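Local coordinates for beta-N-acetylhexosaminidase (Beutenbergia cavernae, PDB 5BU9), which probably hydrolyses terminal non-reducing N-acetyl-D-hexosamine residues in N-acetyl-beta-D-hexosaminides, at residues 44-50 / 87-93; 71-75 / 334-339; 102-107 / 165-170; 133-137 / 149-155. All blocks are in the same frame, centred on the assembly; numbering follows the deposited sequence.

Interaction 1 (44-50 / 87-93); sequences GRSNAGV and VLRGPGF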
loop_
_atom_site.group_PDB
_atom_site.type_symbol
_atom_site.label_atom_id
_atom_site.label_comp_id
_atom_site.label_asym_id
_atom_site.label_seq_id
_atom_site.Cartn_x
_atom_site.Cartn_y
_atom_site.Cartn_z
ATOM N N GLY A 44 5.474 -4.220 11.772
ATOM C CA GLY A 44 6.629 -4.692 12.525
ATOM C C GLY A 44 7.322 -5.926 11.978
ATOM O O GLY A 44 7.443 -6.081 10.768
ATOM N N ARG A 45 7.808 -6.788 12.868
ATOM C CA ARG A 45 8.392 -8.083 12.495
ATOM C C ARG A 45 7.866 -9.039 13.555
ATOM O O ARG A 45 8.095 -8.868 14.753
ATOM C CB ARG A 45 9.953 -8.083 12.428
ATOM C CG ARG A 45 10.610 -7.059 11.407
ATOM C CD ARG A 45 10.253 -7.304 9.907
ATOM N NE ARG A 45 10.931 -6.380 8.979
ATOM C CZ ARG A 45 10.400 -5.271 8.430
ATOM N NH1 ARG A 45 11.139 -4.502 7.623
ATOM N NH2 ARG A 45 9.142 -4.898 8.672
ATOM N N SER A 46 7.075 -9.993 13.102
ATOM C CA SER A 46 6.527 -11.005 13.974
ATOM C C SER A 46 7.114 -12.357 13.647
ATOM O O SER A 46 7.264 -12.724 12.480
ATOM C CB SER A 46 5.017 -11.068 13.851
ATOM O OG SER A 46 4.543 -12.119 14.656
ATOM N N ASN A 47 7.437 -13.096 14.694
ATOM C CA ASN A 47 7.967 -14.446 14.571
ATOM C C ASN A 47 6.968 -15.434 15.151
ATOM O O ASN A 47 7.306 -16.591 15.401
ATOM C CB ASN A 47 9.298 -14.560 15.316
ATOM C CG ASN A 47 10.215 -15.602 14.731
ATOM O OD1 ASN A 47 10.427 -15.638 13.514
ATOM N ND2 ASN A 47 10.796 -16.450 15.602
ATOM N N ALA A 48 5.743 -14.983 15.395
ATOM C CA ALA A 48 4.819 -15.810 16.165
ATOM C C ALA A 48 4.330 -17.007 15.337
ATOM O O ALA A 48 4.052 -18.062 15.886
ATOM C CB ALA A 48 3.656 -14.987 16.667
ATOM N N GLY A 49 4.286 -16.852 14.023
ATOM C CA GLY A 49 3.850 -17.928 13.152
ATOM C C GLY A 49 2.416 -17.803 12.658
ATOM O O GLY A 49 1.681 -16.893 13.061
ATOM N N VAL A 50 2.019 -18.736 11.797
ATOM C CA VAL A 50 0.747 -18.649 11.078
ATOM C C VAL A 50 -0.468 -18.659 12.004
ATOM O O VAL A 50 -1.308 -17.763 11.930
ATOM C CB VAL A 50 0.638 -19.778 10.041
ATOM C CG1 VAL A 50 -0.781 -19.887 9.550
ATOM C CG2 VAL A 50 1.564 -19.497 8.872
ATOM N N VAL A 87 7.216 -9.078 7.250
ATOM C CA VAL A 87 6.682 -8.827 8.574
ATOM C C VAL A 87 6.373 -10.163 9.261
ATOM O O VAL A 87 6.568 -10.310 10.458
ATOM C CB VAL A 87 5.429 -7.949 8.525
ATOM C CG1 VAL A 87 4.737 -7.975 9.902
ATOM C CG2 VAL A 87 5.774 -6.498 8.079
ATOM N N LEU A 88 5.883 -11.134 8.500
ATOM C CA LEU A 88 5.382 -12.365 9.107
ATOM C C LEU A 88 6.370 -13.503 8.893
ATOM O O LEU A 88 6.620 -13.957 7.762
ATOM C CB LEU A 88 3.998 -12.713 8.543
ATOM C CG LEU A 88 2.924 -11.656 8.866
ATOM C CD1 LEU A 88 1.589 -11.995 8.211
ATOM C CD2 LEU A 88 2.759 -11.459 10.385
ATOM N N ARG A 89 6.913 -13.973 10.000
ATOM C CA ARG A 89 7.957 -14.978 9.975
ATOM C C ARG A 89 7.654 -16.013 11.039
ATOM O O ARG A 89 6.774 -15.791 11.863
ATOM C CB ARG A 89 9.331 -14.320 10.202
ATOM C CG ARG A 89 10.473 -14.966 9.426
ATOM C CD ARG A 89 11.821 -14.479 9.914
ATOM N NE ARG A 89 11.863 -13.019 9.951
ATOM C CZ ARG A 89 12.086 -12.252 8.885
ATOM N NH1 ARG A 89 12.117 -10.914 9.006
ATOM N NH2 ARG A 89 12.287 -12.831 7.699
ATOM N N GLY A 90 8.359 -17.146 11.023
ATOM C CA GLY A 90 8.216 -18.119 12.091
ATOM C C GLY A 90 7.486 -19.379 11.660
ATOM O O GLY A 90 7.425 -19.664 10.462
ATOM N N PRO A 91 6.924 -20.133 12.633
ATOM C CA PRO A 91 6.261 -21.419 12.342
ATOM C C PRO A 91 5.163 -21.320 11.273
ATOM O O PRO A 91 4.173 -20.596 11.433
ATOM C CB PRO A 91 5.686 -21.828 13.701
ATOM C CG PRO A 91 6.639 -21.180 14.690
ATOM C CD PRO A 91 6.952 -19.842 14.081
ATOM N N GLY A 92 5.367 -22.038 10.169
ATOM C CA GLY A 92 4.417 -22.051 9.063
ATOM C C GLY A 92 4.697 -21.031 7.964
ATOM O O GLY A 92 4.022 -21.020 6.939
ATOM N N PHE A 93 5.683 -20.161 8.183
ATOM C CA PHE A 93 6.080 -19.172 7.175
ATOM C C PHE A 93 7.426 -19.519 6.560
ATOM O O PHE A 93 8.387 -19.833 7.288
ATOM C CB PHE A 93 6.160 -17.765 7.782
ATOM C CG PHE A 93 4.817 -17.129 8.052
ATOM C CD1 PHE A 93 3.989 -16.747 7.005
ATOM C CD2 PHE A 93 4.403 -16.874 9.356
ATOM C CE1 PHE A 93 2.740 -16.155 7.250
ATOM C CE2 PHE A 93 3.167 -16.271 9.616
ATOM C CZ PHE A 93 2.334 -15.917 8.554
HETATM O O HOH W 1 4.414 -14.550 12.451
#

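Interaction 2 (71-75 / 334-339); sequences GVPLL and LAAKGV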
loop_
_atom_site.group_PDB
_atom_site.type_symbol
_atom_site.label_atom_id
_atom_site.label_comp_id
_atom_site.label_asym_id
_atom_site.label_seq_id
_atom_site.Cartn_x
_atom_site.Cartn_y
_atom_site.Cartn_z
ATOM N N GLY A 71 -21.037 -4.071 7.907
ATOM C CA GLY A 71 -20.795 -5.470 7.612
ATOM C C GLY A 71 -19.724 -5.711 6.553
ATOM O O GLY A 71 -19.414 -6.851 6.235
ATOM N N VAL A 72 -19.150 -4.646 6.003
ATOM C CA VAL A 72 -18.095 -4.788 5.009
ATOM C C VAL A 72 -16.831 -5.386 5.631
ATOM O O VAL A 72 -16.353 -4.916 6.665
ATOM C CB VAL A 72 -17.796 -3.456 4.357
ATOM C CG1 VAL A 72 -16.571 -3.577 3.454
ATOM C CG2 VAL A 72 -19.016 -3.026 3.546
ATOM N N PRO A 73 -16.295 -6.442 5.004
ATOM C CA PRO A 73 -15.123 -7.104 5.599
ATOM C C PRO A 73 -13.853 -6.262 5.467
ATOM O O PRO A 73 -13.781 -5.370 4.638
ATOM C CB PRO A 73 -15.019 -8.430 4.825
ATOM C CG PRO A 73 -15.868 -8.245 3.580
ATOM C CD PRO A 73 -16.933 -7.247 3.943
ATOM N N LEU A 74 -12.878 -6.530 6.327
ATOM C CA LEU A 74 -11.591 -5.853 6.294
ATOM C C LEU A 74 -10.740 -6.328 5.125
ATOM O O LEU A 74 -10.721 -7.512 4.804
ATOM C CB LEU A 74 -10.824 -6.104 7.600
ATOM C CG LEU A 74 -11.510 -5.768 8.930
ATOM C CD1 LEU A 74 -10.635 -6.145 10.145
ATOM C CD2 LEU A 74 -11.881 -4.273 8.926
ATOM N N LEU A 75 -10.053 -5.392 4.484
ATOM C CA LEU A 75 -8.802 -5.699 3.823
ATOM C C LEU A 75 -7.779 -5.871 4.971
ATOM O O LEU A 75 -7.659 -5.014 5.873
ATOM C CB LEU A 75 -8.392 -4.596 2.834
ATOM C CG LEU A 75 -9.175 -4.627 1.521
ATOM C CD1 LEU A 75 -8.976 -3.347 0.733
ATOM C CD2 LEU A 75 -8.779 -5.833 0.662
ATOM N N LEU A 334 -15.089 -0.533 -2.091
ATOM C CA LEU A 334 -16.083 -1.591 -1.947
ATOM C C LEU A 334 -16.033 -2.549 -3.137
ATOM O O LEU A 334 -16.158 -3.763 -2.975
ATOM C CB LEU A 334 -17.488 -1.012 -1.781
ATOM C CG LEU A 334 -17.615 -0.136 -0.539
ATOM C CD1 LEU A 334 -18.945 0.575 -0.532
ATOM C CD2 LEU A 334 -17.463 -0.957 0.712
ATOM N N ALA A 335 -15.837 -2.015 -4.335
ATOM C CA ALA A 335 -15.737 -2.874 -5.519
ATOM C C ALA A 335 -14.514 -3.798 -5.451
ATOM O O ALA A 335 -14.578 -4.930 -5.898
ATOM C CB ALA A 335 -15.680 -2.046 -6.767
ATOM N N ALA A 336 -13.398 -3.320 -4.896
ATOM C CA ALA A 336 -12.240 -4.196 -4.743
ATOM C C ALA A 336 -12.546 -5.271 -3.694
ATOM O O ALA A 336 -11.955 -6.330 -3.704
ATOM C CB ALA A 336 -11.002 -3.399 -4.355
ATOM N N LYS A 337 -13.465 -4.999 -2.774
ATOM C CA LYS A 337 -13.881 -6.020 -1.816
ATOM C C LYS A 337 -15.045 -6.904 -2.308
ATOM O O LYS A 337 -15.532 -7.754 -1.560
ATOM C CB LYS A 337 -14.276 -5.366 -0.499
ATOM C CG LYS A 337 -13.139 -4.625 0.183
ATOM C CD LYS A 337 -13.666 -3.908 1.441
ATOM C CE LYS A 337 -12.519 -3.391 2.278
ATOM N NZ LYS A 337 -12.918 -2.895 3.608
ATOM N N GLY A 338 -15.490 -6.697 -3.549
ATOM C CA GLY A 338 -16.605 -7.450 -4.113
ATOM C C GLY A 338 -17.967 -7.127 -3.492
ATOM O O GLY A 338 -18.842 -7.993 -3.415
ATOM N N VAL A 339 -18.157 -5.874 -3.076
ATOM C CA VAL A 339 -19.367 -5.461 -2.364
ATOM C C VAL A 339 -20.226 -4.417 -3.119
ATOM O O VAL A 339 -19.720 -3.391 -3.600
ATOM C CB VAL A 339 -18.981 -4.936 -0.967
ATOM C CG1 VAL A 339 -20.173 -4.215 -0.293
ATOM C CG2 VAL A 339 -18.460 -6.088 -0.102
#

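Interaction 3 (102-107 / 165-170); sequences QGALDP and SHANAF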
loop_
_atom_site.group_PDB
_atom_site.type_symbol
_atom_site.label_atom_id
_atom_site.label_comp_id
_atom_site.label_asym_id
_atom_site.label_seq_id
_atom_site.Cartn_x
_atom_site.Cartn_y
_atom_site.Cartn_z
ATOM N N GLN A 102 14.846 -12.978 -5.800
ATOM C CA GLN A 102 13.672 -13.425 -6.551
ATOM C C GLN A 102 13.818 -13.066 -8.038
ATOM O O GLN A 102 13.399 -13.822 -8.914
ATOM C CB GLN A 102 12.391 -12.816 -5.972
ATOM C CG GLN A 102 11.993 -13.325 -4.582
ATOM C CD GLN A 102 10.817 -12.550 -3.997
ATOM O OE1 GLN A 102 9.825 -12.273 -4.685
ATOM N NE2 GLN A 102 10.933 -12.173 -2.734
ATOM N N GLY A 103 14.427 -11.918 -8.322
ATOM C CA GLY A 103 14.675 -11.508 -9.697
ATOM C C GLY A 103 15.596 -12.417 -10.515
ATOM O O GLY A 103 15.619 -12.343 -11.735
ATOM N N ALA A 104 16.367 -13.270 -9.847
ATOM C CA ALA A 104 17.267 -14.182 -10.545
ATOM C C ALA A 104 16.595 -15.525 -10.890
ATOM O O ALA A 104 17.177 -16.355 -11.585
ATOM C CB ALA A 104 18.519 -14.415 -9.711
ATOM N N LEU A 105 15.371 -15.729 -10.409
ATOM C CA LEU A 105 14.581 -16.920 -10.742
ATOM C C LEU A 105 13.818 -16.774 -12.082
ATOM O O LEU A 105 13.382 -15.675 -12.449
ATOM C CB LEU A 105 13.577 -17.211 -9.610
ATOM C CG LEU A 105 14.086 -17.397 -8.174
ATOM C CD1 LEU A 105 12.940 -17.327 -7.202
ATOM C CD2 LEU A 105 14.820 -18.736 -8.023
ATOM N N ASP A 106 13.679 -17.879 -12.814
ATOM C CA ASP A 106 12.696 -17.981 -13.901
ATOM C C ASP A 106 11.373 -17.522 -13.329
ATOM O O ASP A 106 11.034 -17.925 -12.223
ATOM C CB ASP A 106 12.560 -19.425 -14.434
ATOM C CG ASP A 106 13.778 -19.886 -15.219
ATOM O OD1 ASP A 106 14.584 -19.031 -15.643
ATOM O OD2 ASP A 106 13.924 -21.109 -15.433
ATOM N N PRO A 107 10.628 -16.672 -14.061
ATOM C CA PRO A 107 9.329 -16.204 -13.556
ATOM C C PRO A 107 8.387 -17.350 -13.150
ATOM O O PRO A 107 7.692 -17.247 -12.136
ATOM C CB PRO A 107 8.776 -15.404 -14.741
ATOM C CG PRO A 107 10.011 -14.832 -15.372
ATOM C CD PRO A 107 11.027 -15.955 -15.287
ATOM N N SER A 165 8.428 -8.820 -15.427
ATOM C CA SER A 165 8.214 -10.261 -15.521
ATOM C C SER A 165 8.282 -10.936 -14.130
ATOM O O SER A 165 7.573 -11.899 -13.861
ATOM C CB SER A 165 9.211 -10.900 -16.491
ATOM O OG SER A 165 10.556 -10.747 -16.080
ATOM N N HIS A 166 9.104 -10.418 -13.230
ATOM C CA HIS A 166 9.187 -11.065 -11.945
ATOM C C HIS A 166 8.087 -10.583 -11.008
ATOM O O HIS A 166 7.423 -11.416 -10.377
ATOM C CB HIS A 166 10.588 -10.891 -11.364
ATOM C CG HIS A 166 11.620 -11.619 -12.162
ATOM N ND1 HIS A 166 12.181 -11.087 -13.300
ATOM C CD2 HIS A 166 12.114 -12.874 -12.050
ATOM C CE1 HIS A 166 13.014 -11.966 -13.830
ATOM N NE2 HIS A 166 12.991 -13.059 -13.091
ATOM N N ALA A 167 7.844 -9.277 -10.941
ATOM C CA ALA A 167 6.804 -8.788 -10.037
ATOM C C ALA A 167 5.450 -9.323 -10.477
ATOM O O ALA A 167 4.608 -9.660 -9.636
ATOM C CB ALA A 167 6.785 -7.257 -9.958
ATOM N N ASN A 168 5.237 -9.436 -11.785
ATOM C CA ASN A 168 3.944 -9.929 -12.268
ATOM C C ASN A 168 3.787 -11.421 -11.967
ATOM O O ASN A 168 2.673 -11.908 -11.762
ATOM C CB ASN A 168 3.770 -9.679 -13.772
ATOM C CG ASN A 168 3.491 -8.234 -14.086
ATOM O OD1 ASN A 168 3.175 -7.447 -13.188
ATOM N ND2 ASN A 168 3.606 -7.869 -15.364
ATOM N N ALA A 169 4.913 -12.131 -11.950
ATOM C CA ALA A 169 4.926 -13.540 -11.617
ATOM C C ALA A 169 4.548 -13.655 -10.147
ATOM O O ALA A 169 3.693 -14.454 -9.779
ATOM C CB ALA A 169 6.272 -14.129 -11.877
ATOM N N PHE A 170 5.161 -12.803 -9.323
ATOM C CA PHE A 170 4.926 -12.790 -7.872
ATOM C C PHE A 170 3.443 -12.514 -7.613
ATOM O O PHE A 170 2.802 -13.231 -6.867
ATOM C CB PHE A 170 5.863 -11.749 -7.212
ATOM C CG PHE A 170 5.661 -11.524 -5.717
ATOM C CD1 PHE A 170 4.670 -10.665 -5.245
ATOM C CD2 PHE A 170 6.545 -12.073 -4.795
ATOM C CE1 PHE A 170 4.525 -10.410 -3.894
ATOM C CE2 PHE A 170 6.405 -11.815 -3.444
ATOM C CZ PHE A 170 5.384 -10.979 -2.987
#

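Interaction 4 (133-137 / 149-155); sequences VMDVV and IGYFHRE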
loop_
_atom_site.group_PDB
_atom_site.type_symbol
_atom_site.label_atom_id
_atom_site.label_comp_id
_atom_site.label_asym_id
_atom_site.label_seq_id
_atom_site.Cartn_x
_atom_site.Cartn_y
_atom_site.Cartn_z
ATOM N N VAL A 133 7.267 -4.796 -5.065
ATOM C CA VAL A 133 7.992 -3.591 -5.472
ATOM C C VAL A 133 8.253 -3.587 -6.975
ATOM O O VAL A 133 8.946 -4.451 -7.495
ATOM C CB VAL A 133 9.318 -3.484 -4.706
ATOM C CG1 VAL A 133 10.198 -2.433 -5.303
ATOM C CG2 VAL A 133 9.062 -3.196 -3.241
HETATM N N MSE A 134 7.717 -2.606 -7.682
HETATM C CA MSE A 134 8.007 -2.497 -9.106
HETATM C C MSE A 134 8.846 -1.264 -9.413
HETATM O O MSE A 134 8.926 -0.829 -10.562
HETATM C CB MSE A 134 6.714 -2.487 -9.909
HETATM C CG MSE A 134 5.910 -3.752 -9.679
HETATM SE SE MSE A 134 4.573 -4.069 -11.048
HETATM C CE MSE A 134 5.757 -4.820 -12.415
ATOM N N ASP A 135 9.467 -0.718 -8.370
ATOM C CA ASP A 135 10.417 0.356 -8.508
ATOM C C ASP A 135 11.558 -0.182 -9.343
ATOM O O ASP A 135 11.898 -1.348 -9.217
ATOM C CB ASP A 135 10.950 0.827 -7.140
ATOM C CG ASP A 135 9.886 1.466 -6.274
ATOM O OD1 ASP A 135 9.123 2.338 -6.773
ATOM O OD2 ASP A 135 9.834 1.091 -5.080
ATOM N N VAL A 136 12.155 0.647 -10.187
ATOM C CA VAL A 136 13.318 0.210 -10.946
ATOM C C VAL A 136 14.548 0.962 -10.472
ATOM O O VAL A 136 14.541 2.182 -10.458
ATOM C CB VAL A 136 13.096 0.404 -12.452
ATOM C CG1 VAL A 136 14.322 0.016 -13.197
ATOM C CG2 VAL A 136 11.948 -0.451 -12.920
ATOM N N VAL A 137 15.597 0.239 -10.086
ATOM C CA VAL A 137 16.850 0.856 -9.669
ATOM C C VAL A 137 17.696 0.984 -10.949
ATOM O O VAL A 137 17.577 0.162 -11.841
ATOM C CB VAL A 137 17.525 0.037 -8.535
ATOM C CG1 VAL A 137 18.900 0.557 -8.188
ATOM C CG2 VAL A 137 16.679 0.092 -7.287
ATOM N N ILE A 149 15.053 1.401 -1.593
ATOM C CA ILE A 149 14.876 0.158 -2.338
ATOM C C ILE A 149 16.227 -0.539 -2.529
ATOM O O ILE A 149 16.446 -1.638 -2.028
ATOM C CB ILE A 149 14.193 0.407 -3.699
ATOM C CG1 ILE A 149 12.863 1.183 -3.544
ATOM C CG2 ILE A 149 14.002 -0.944 -4.454
ATOM C CD1 ILE A 149 11.908 0.602 -2.474
ATOM N N GLY A 150 17.117 0.102 -3.280
ATOM C CA GLY A 150 18.377 -0.506 -3.647
ATOM C C GLY A 150 19.177 -0.988 -2.447
ATOM O O GLY A 150 19.675 -2.097 -2.443
ATOM N N TYR A 151 19.294 -0.131 -1.429
ATOM C CA TYR A 151 20.097 -0.413 -0.239
ATOM C C TYR A 151 19.688 -1.739 0.404
ATOM O O TYR A 151 20.527 -2.452 0.934
ATOM C CB TYR A 151 19.964 0.730 0.789
ATOM C CG TYR A 151 20.789 0.502 2.032
ATOM C CD1 TYR A 151 22.169 0.766 2.042
ATOM C CD2 TYR A 151 20.200 0.011 3.200
ATOM C CE1 TYR A 151 22.934 0.520 3.185
ATOM C CE2 TYR A 151 20.956 -0.231 4.338
ATOM C CZ TYR A 151 22.315 0.024 4.332
ATOM O OH TYR A 151 23.043 -0.212 5.474
ATOM N N PHE A 152 18.393 -2.048 0.327
ATOM C CA PHE A 152 17.794 -3.184 1.008
ATOM C C PHE A 152 17.509 -4.360 0.083
ATOM O O PHE A 152 16.863 -5.322 0.496
ATOM C CB PHE A 152 16.482 -2.755 1.677
ATOM C CG PHE A 152 16.664 -1.891 2.900
ATOM C CD1 PHE A 152 17.228 -2.422 4.069
ATOM C CD2 PHE A 152 16.249 -0.556 2.891
ATOM C CE1 PHE A 152 17.378 -1.636 5.202
ATOM C CE2 PHE A 152 16.399 0.249 4.016
ATOM C CZ PHE A 152 16.966 -0.295 5.189
ATOM N N HIS A 153 17.956 -4.266 -1.169
ATOM C CA HIS A 153 17.749 -5.336 -2.165
ATOM C C HIS A 153 16.263 -5.641 -2.393
ATOM O O HIS A 153 15.894 -6.800 -2.576
ATOM C CB HIS A 153 18.481 -6.620 -1.753
ATOM C CG HIS A 153 19.890 -6.386 -1.298
ATOM N ND1 HIS A 153 20.807 -5.690 -2.057
ATOM C CD2 HIS A 153 20.527 -6.713 -0.148
ATOM C CE1 HIS A 153 21.948 -5.606 -1.398
ATOM N NE2 HIS A 153 21.806 -6.221 -0.236
ATOM N N ARG A 154 15.422 -4.598 -2.390
ATOM C CA ARG A 154 13.976 -4.774 -2.556
ATOM C C ARG A 154 13.509 -4.661 -3.996
ATOM O O ARG A 154 12.328 -4.853 -4.261
ATOM C CB ARG A 154 13.219 -3.765 -1.717
ATOM C CG ARG A 154 13.490 -3.913 -0.245
ATOM C CD ARG A 154 12.980 -2.653 0.459
ATOM N NE ARG A 154 11.519 -2.512 0.425
ATOM C CZ ARG A 154 10.867 -1.399 0.780
ATOM N NH1 ARG A 154 11.538 -0.325 1.168
ATOM N NH2 ARG A 154 9.544 -1.344 0.728
ATOM N N GLU A 155 14.440 -4.368 -4.906
ATOM C CA GLU A 155 14.167 -4.270 -6.340
ATOM C C GLU A 155 14.319 -5.663 -6.956
ATOM O O GLU A 155 15.100 -6.470 -6.466
ATOM C CB GLU A 155 15.118 -3.263 -7.047
ATOM C CG GLU A 155 16.577 -3.800 -7.371
ATOM C CD GLU A 155 17.528 -3.696 -6.176
ATOM O OE1 GLU A 155 17.054 -3.406 -5.060
ATOM O OE2 GLU A 155 18.743 -3.915 -6.334
#

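Interaction 1 (44-50 / 87-93)
V87 and G44 meet around a single carbonyl oxygen, and all three side-chain carbons of the valine lie against it. CB lies 3.5 Å from G44 O and CG1, the branch anti to the backbone N, 3.4 Å from it. CG2 comes nearest, at 3.2 Å, and it also meets NH2 of R45. That NH2 bonds back to the same G44 O, which holds the end of the bent arginine chain close to the valine. R45 NH1 has a weak further bond to N84 O.

Beyond this corner the backbones are joined by a single parallel bridge between S46 and L88: S46 N donates to V87 O at 2.7 Å, and R89 N to S46 O. Within its own loop, S46 OG accepts from A48 N, an ST turn. Water 1 then links R89 O to G49 N, whose direct bond to that oxygen is weak. Within the type II turn from G90 to F93, P91 O accepts from V50 N at 2.9 Å. V50 CG2 sits over one face of F93, 3.6 Å from the centroid and 11° off the normal, while L88 CB lies over the opposite face.

The pairing joins the loop after strand 39-43 to the loop after strand 85-86, as neighbouring beta-alpha loops meet at the C-terminal rim of a TIM barrel.

Interaction 2 (71-75 / 334-339)
V72 points CG1 at the K337 chain and CG2 at V339, with L334 CD2 close to both. CG1 lies 3.5 Å from CD of K337, the two side chains crossing at about a right angle. CG2 is 3.8 Å from CD2 of L334 and, more loosely, meets CG1 of V339, so the valine sits in the corner where helix 320-336 ends. That end is a Schellman motif: G338 has positive phi, with V339 N bonded to L334 O and G338 N to A335 O.

P73 brings the polar part. Its carbonyl O accepts from K337 NZ at 2.8 Å, with the donor in the carbonyl plane and a C=O...N angle of 155°. The lysine reaches it because CG stands anti to its own carbonyl carbon (chi1 -62°) and the chain is extended from there to NZ. The ring of P73 only grazes V339.

L75 closes the far side: its CG is 3.6 Å from K337 CE. The aliphatic chain of the lysine thus passes between V72 and L75.

NZ also bonds to Q13 OE1, G38 O and N39 OD1, all near the beginnings of strands 15-20 and 39-43. The ammonium group at this N-terminal end of the barrel is therefore surrounded by four uncharged oxygens, so at least one N-H is probably shared, and its charge is probably stabilised by the partial negative charge of carbonyl and amide oxygens.

Interaction 3 (102-107 / 165-170)
The polar contacts gather at H166, whose NE2 donates to L105 O over 2.7 Å. The N-H...O angle of 130° makes the bond weak, although the oxygen lies at the ring edge, near its plane. On the other side of the imidazole, ND1 bonds to T162 O, one turn earlier in the same helix. With carbonyl oxygens at both nitrogens, the ring may be protonated on both. G103 O is 3.0 Å from NE2 but stands over a ring face, at too poor an angle for a hydrogen bond.

Contacts to the ring faces come next. G103 CA lies over the same face as its carbonyl, a CH-pi contact 4.0 Å from the centroid, and P107 CG lies over the opposite face. The imidazole is thus inserted between the type I turn from Q102 to L105 and the first residue of helix 107-123. Helices 107-123 and 160-176 follow one another on the outside of the TIM barrel, and the histidine of the second enters the turn that leads into the first. A leucine in its place would probably leave L105 O without this donor and free the turn from its tie to T162 through the ring.

Apolar packing continues along the helix: P107 CB is 4.0 Å from A169 CB, which also meets P107 O at 3.4 Å. Among the flat groups, the Q102 amide is turned only 16° from the F170 ring plane, with OE1 3.3 Å from CD2. Q102 NE2 is engaged elsewhere, by P97 O and E81 O.

Interaction 4 (133-137 / 149-155)
The guanidinium of R154 is approached obliquely by V133 CG2, 4.4 Å from NH2, while I149 CD1 lies over one of its faces, 3.8 Å above the plane. The carboxylate of D135 meets the same isoleucine: OD2 is 3.4 Å from both CG1 and CD1. That oxygen is bonded to H185 ND1, and OD1 to L189 N, so the aspartate is fixed from strand 180-186 and the loop beyond it.

I149 reaches D135 with CG1 anti to its own carbonyl carbon (chi1 -54°), which turns CG2 the other way, 4.0 Å from V137 CG2 and slightly farther from V133 CG1. With an alanine here, a gap is likely to open among V133, V137 and D135, and the face of the R154 guanidinium would lose its CD1 cover. V137 CG2 also packs against the bent chain of E155, 3.7 Å from its CB, and V133 CB lies 3.3 Å from R154 O.

R154 NH2 forms a salt bridge with E81 and is hydrogen-bonded to a glycerol, probably from the crystallisation liquor. Across the contact itself the meeting is apolar; the charged ends of D135 and R154 find their partners outside it, so apolar contacts lie beside two residues that probably border the sugar site, as in family 3 relatives.

From the N terminus, interaction 1 opens in the loop after strand 39-43 and closes at 87-93, beyond strand 85-86. Before it closes, interaction 2 opens at 71-75, so the two cross along the chain; its partner comes only at the end of helix 320-336 and just beyond it. The long span between holds the other two. Interaction 3 opens at 102-107 and closes on helix 160-176, and interaction 4, from 133-137 to 149-155, lies wholly within that span. Those two touch, A167 CB meeting CE of selenomethionine M134 at 3.6 Å. Interaction 2 ties the C-terminal helix end to the loop before strand 75-82, with interaction 4 across the chain's centre.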